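Local coordinates for aminopeptidase C (Lactobacillus rhamnosus, PDB 4K7C), which is probably a papain-like cysteine aminopeptidase that removes amino acids from the N-termini of peptides, at residues Q96-F101 and G153-S158. Numbering follows the deposited sequence.
Sequences QNYTFF and GIVPKS
Y98, in the first turn of helix 96-117, presents its ring to G153, I154 and V155. With CG anti to the backbone N (chi1 -171°), the ring reaches the loop that follows helix 142-152, where G153 is the first residue to leave helical geometry. CG1 of V155 lies over one ring face toward the rim, while CG2 of V155 packs on Y98 CB at 4.0 Å. At the ring edge, near its plane, Y98 CE2 approaches the carbonyl O of G153 at 3.5 Å; G153 has a positive phi, which favours glycine. The phenol suits this place because its OH hydrogen-bonds to the carbonyl O of Y152. I154 starts away from the helix, but its CG1 branch brings CD1 back to 3.8 Å from T99 CG2 and obliquely to Y98 CD2.

Farther along, K157 turns at its last torsion (chi4 58°) and NZ donates to Q96 OE1 at 2.7 Å, in the carbonyl plane. Q96 NE2 hydrogen-bonds to E93 OE2, so glutamine engages both ends of its amide, probably settling its flip. With an alanine in place of Q96, the K157 ammonium would probably lose this acceptor and E93 its amide donor. Apolar packing thus surrounds Y98, while a neutral amide bridges K157 and E93, supplementing the lysine's long, weak ion pairs with E93 and E162.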
ATOM      1  N   GLN A  96     -21.920   8.204  20.337  1.00 15.41           N
ATOM      2  CA  GLN A  96     -22.941   7.725  19.371  1.00 16.47           C
ATOM      3  C   GLN A  96     -23.333   6.269  19.529  1.00 15.91           C
ATOM      4  O   GLN A  96     -24.364   5.900  19.053  1.00 17.19           O
ATOM      5  CB  GLN A  96     -22.451   8.008  17.941  1.00 16.35           C
ATOM      6  CG  GLN A  96     -21.913   9.403  17.773  1.00 17.15           C
ATOM      7  CD  GLN A  96     -20.453   9.535  17.965  1.00 18.08           C
ATOM      8  OE1 GLN A  96     -19.764   8.633  18.471  1.00 17.88           O
ATOM      9  NE2 GLN A  96     -19.938  10.762  17.660  1.00 19.14           N
ATOM     10  N   ASN A  97     -22.510   5.445  20.187  1.00 15.23           N
ATOM     11  CA  ASN A  97     -22.823   4.086  20.456  1.00 14.36           C
ATOM     12  C   ASN A  97     -23.972   4.036  21.525  1.00 16.80           C
ATOM     13  O   ASN A  97     -24.838   3.198  21.402  1.00 14.63           O
ATOM     14  CB  ASN A  97     -21.645   3.329  20.910  1.00 15.02           C
ATOM     15  CG  ASN A  97     -21.882   1.839  20.922  1.00 15.72           C
ATOM     16  OD1 ASN A  97     -22.803   1.320  20.247  1.00 14.60           O
ATOM     17  ND2 ASN A  97     -21.038   1.128  21.601  1.00 16.26           N
ATOM     18  N   TYR A  98     -23.936   4.940  22.493  1.00 17.17           N
ATOM     19  CA  TYR A  98     -24.954   5.032  23.555  1.00 17.74           C
ATOM     20  C   TYR A  98     -26.344   5.160  22.945  1.00 17.86           C
ATOM     21  O   TYR A  98     -27.220   4.360  23.270  1.00 18.03           O
ATOM     22  CB  TYR A  98     -24.618   6.149  24.581  1.00 15.75           C
ATOM     23  CG  TYR A  98     -25.514   6.130  25.808  1.00 14.66           C
ATOM     24  CD1 TYR A  98     -25.320   5.240  26.871  1.00 17.30           C
ATOM     25  CD2 TYR A  98     -26.592   6.979  25.865  1.00 15.41           C
ATOM     26  CE1 TYR A  98     -26.172   5.249  27.983  1.00 15.51           C
ATOM     27  CE2 TYR A  98     -27.482   6.940  26.950  1.00 14.80           C
ATOM     28  CZ  TYR A  98     -27.218   6.123  28.005  1.00 16.47           C
ATOM     29  OH  TYR A  98     -28.094   6.139  29.137  1.00 17.04           O
ATOM     30  N   THR A  99     -26.516   6.116  22.015  1.00 17.81           N
ATOM     31  CA  THR A  99     -27.805   6.312  21.369  1.00 18.32           C
ATOM     32  C   THR A  99     -28.117   5.159  20.476  1.00 16.00           C
ATOM     33  O   THR A  99     -29.273   4.758  20.355  1.00 15.98           O
ATOM     34  CB  THR A  99     -27.866   7.634  20.559  1.00 20.78           C
ATOM     35  OG1 THR A  99     -26.609   7.814  19.847  1.00 20.38           O
ATOM     36  CG2 THR A  99     -28.069   8.799  21.458  1.00 21.90           C
ATOM     37  N   PHE A 100     -27.075   4.486  19.939  1.00 16.20           N
ATOM     38  CA  PHE A 100     -27.286   3.386  18.993  1.00 17.49           C
ATOM     39  C   PHE A 100     -27.851   2.186  19.747  1.00 16.32           C
ATOM     40  O   PHE A 100     -28.789   1.450  19.294  1.00 15.72           O
ATOM     41  CB  PHE A 100     -25.964   2.998  18.344  1.00 17.42           C
ATOM     42  CG  PHE A 100     -26.078   2.148  17.075  1.00 18.47           C
ATOM     43  CD1 PHE A 100     -26.974   2.434  16.058  1.00 18.15           C
ATOM     44  CD2 PHE A 100     -25.169   1.105  16.857  1.00 19.05           C
ATOM     45  CE1 PHE A 100     -26.988   1.718  14.902  1.00 18.41           C
ATOM     46  CE2 PHE A 100     -25.163   0.359  15.676  1.00 19.47           C
ATOM     47  CZ  PHE A 100     -26.072   0.677  14.687  1.00 19.60           C
ATOM     48  N   PHE A 101     -27.287   1.936  20.904  1.00 14.54           N
ATOM     49  CA  PHE A 101     -27.791   0.840  21.736  1.00 14.86           C
ATOM     50  C   PHE A 101     -29.324   0.948  22.025  1.00 15.57           C
ATOM     51  O   PHE A 101     -30.066   0.036  21.761  1.00 16.61           O
ATOM     52  CB  PHE A 101     -26.931   0.729  23.045  1.00 16.44           C
ATOM     53  CG  PHE A 101     -27.348  -0.454  23.949  1.00 16.36           C
ATOM     54  CD1 PHE A 101     -26.621  -1.621  24.042  1.00 16.33           C
ATOM     55  CD2 PHE A 101     -28.525  -0.365  24.672  1.00 18.57           C
ATOM     56  CE1 PHE A 101     -27.043  -2.650  24.884  1.00 15.57           C
ATOM     57  CE2 PHE A 101     -28.959  -1.398  25.472  1.00 19.08           C
ATOM     58  CZ  PHE A 101     -28.255  -2.558  25.536  1.00 17.62           C
ATOM     59  N   GLY A 153     -30.792   9.809  28.505  1.00 16.88           N
ATOM     60  CA  GLY A 153     -29.728  10.796  28.574  1.00 14.72           C
ATOM     61  C   GLY A 153     -28.611  10.561  27.604  1.00 17.25           C
ATOM     62  O   GLY A 153     -28.876  10.101  26.503  1.00 15.71           O
ATOM     63  N   ILE A 154     -27.414  10.942  27.963  1.00 16.01           N
ATOM     64  CA  ILE A 154     -26.280  10.821  27.061  1.00 16.79           C
ATOM     65  C   ILE A 154     -25.027  10.731  27.918  1.00 16.32           C
ATOM     66  O   ILE A 154     -25.008  11.103  29.105  1.00 16.02           O
ATOM     67  CB  ILE A 154     -26.248  11.982  25.987  1.00 19.26           C
ATOM     68  CG1 ILE A 154     -25.370  11.623  24.741  1.00 22.50           C
ATOM     69  CG2 ILE A 154     -25.820  13.332  26.575  1.00 18.46           C
ATOM     70  CD1 ILE A 154     -25.709  10.299  24.059  1.00 22.99           C
ATOM     71  N   VAL A 155     -23.962  10.250  27.307  1.00 16.22           N
ATOM     72  CA  VAL A 155     -22.651  10.152  27.911  1.00 16.04           C
ATOM     73  C   VAL A 155     -21.522  10.635  26.962  1.00 18.42           C
ATOM     74  O   VAL A 155     -21.691  10.598  25.727  1.00 17.11           O
ATOM     75  CB  VAL A 155     -22.352   8.721  28.423  1.00 17.75           C
ATOM     76  CG1 VAL A 155     -23.438   8.254  29.374  1.00 15.69           C
ATOM     77  CG2 VAL A 155     -22.136   7.714  27.299  1.00 16.80           C
ATOM     78  N   PRO A 156     -20.396  11.052  27.534  1.00 16.24           N
ATOM     79  CA  PRO A 156     -19.190  11.253  26.731  1.00 17.19           C
ATOM     80  C   PRO A 156     -18.855  10.002  25.929  1.00 16.08           C
ATOM     81  O   PRO A 156     -19.019   8.882  26.343  1.00 16.17           O
ATOM     82  CB  PRO A 156     -18.123  11.481  27.779  1.00 15.67           C
ATOM     83  CG  PRO A 156     -18.857  12.045  28.949  1.00 17.89           C
ATOM     84  CD  PRO A 156     -20.056  11.157  28.983  1.00 17.67           C
ATOM     85  N   LYS A 157     -18.270  10.228  24.772  1.00 18.69           N
ATOM     86  CA  LYS A 157     -17.757   9.161  23.955  1.00 18.68           C
ATOM     87  C   LYS A 157     -16.795   8.227  24.688  1.00 17.95           C
ATOM     88  O   LYS A 157     -16.896   7.019  24.575  1.00 19.09           O
ATOM     89  CB  LYS A 157     -17.143   9.750  22.644  1.00 20.00           C
ATOM     90  CG  LYS A 157     -16.905   8.626  21.590  1.00 23.20           C
ATOM     91  CD  LYS A 157     -16.055   9.137  20.459  1.00 27.95           C
ATOM     92  CE  LYS A 157     -15.837   8.113  19.414  1.00 31.57           C
ATOM     93  NZ  LYS A 157     -17.216   7.728  18.953  1.00 33.64           N
ATOM     94  N   SER A 158     -15.878   8.766  25.465  1.00 17.18           N
ATOM     95  CA  SER A 158     -14.941   7.960  26.241  1.00 19.01           C
ATOM     96  C   SER A 158     -15.594   7.005  27.192  1.00 19.13           C
ATOM     97  O   SER A 158     -14.996   6.049  27.556  1.00 18.09           O
ATOM     98  CB  SER A 158     -13.969   8.843  27.046  1.00 19.10           C
ATOM     99  OG  SER A 158     -14.671   9.604  28.013  1.00 18.70           O
TER
HETATM  100  O   HOH W   1     -19.483   5.945  20.679  1.00 17.95           O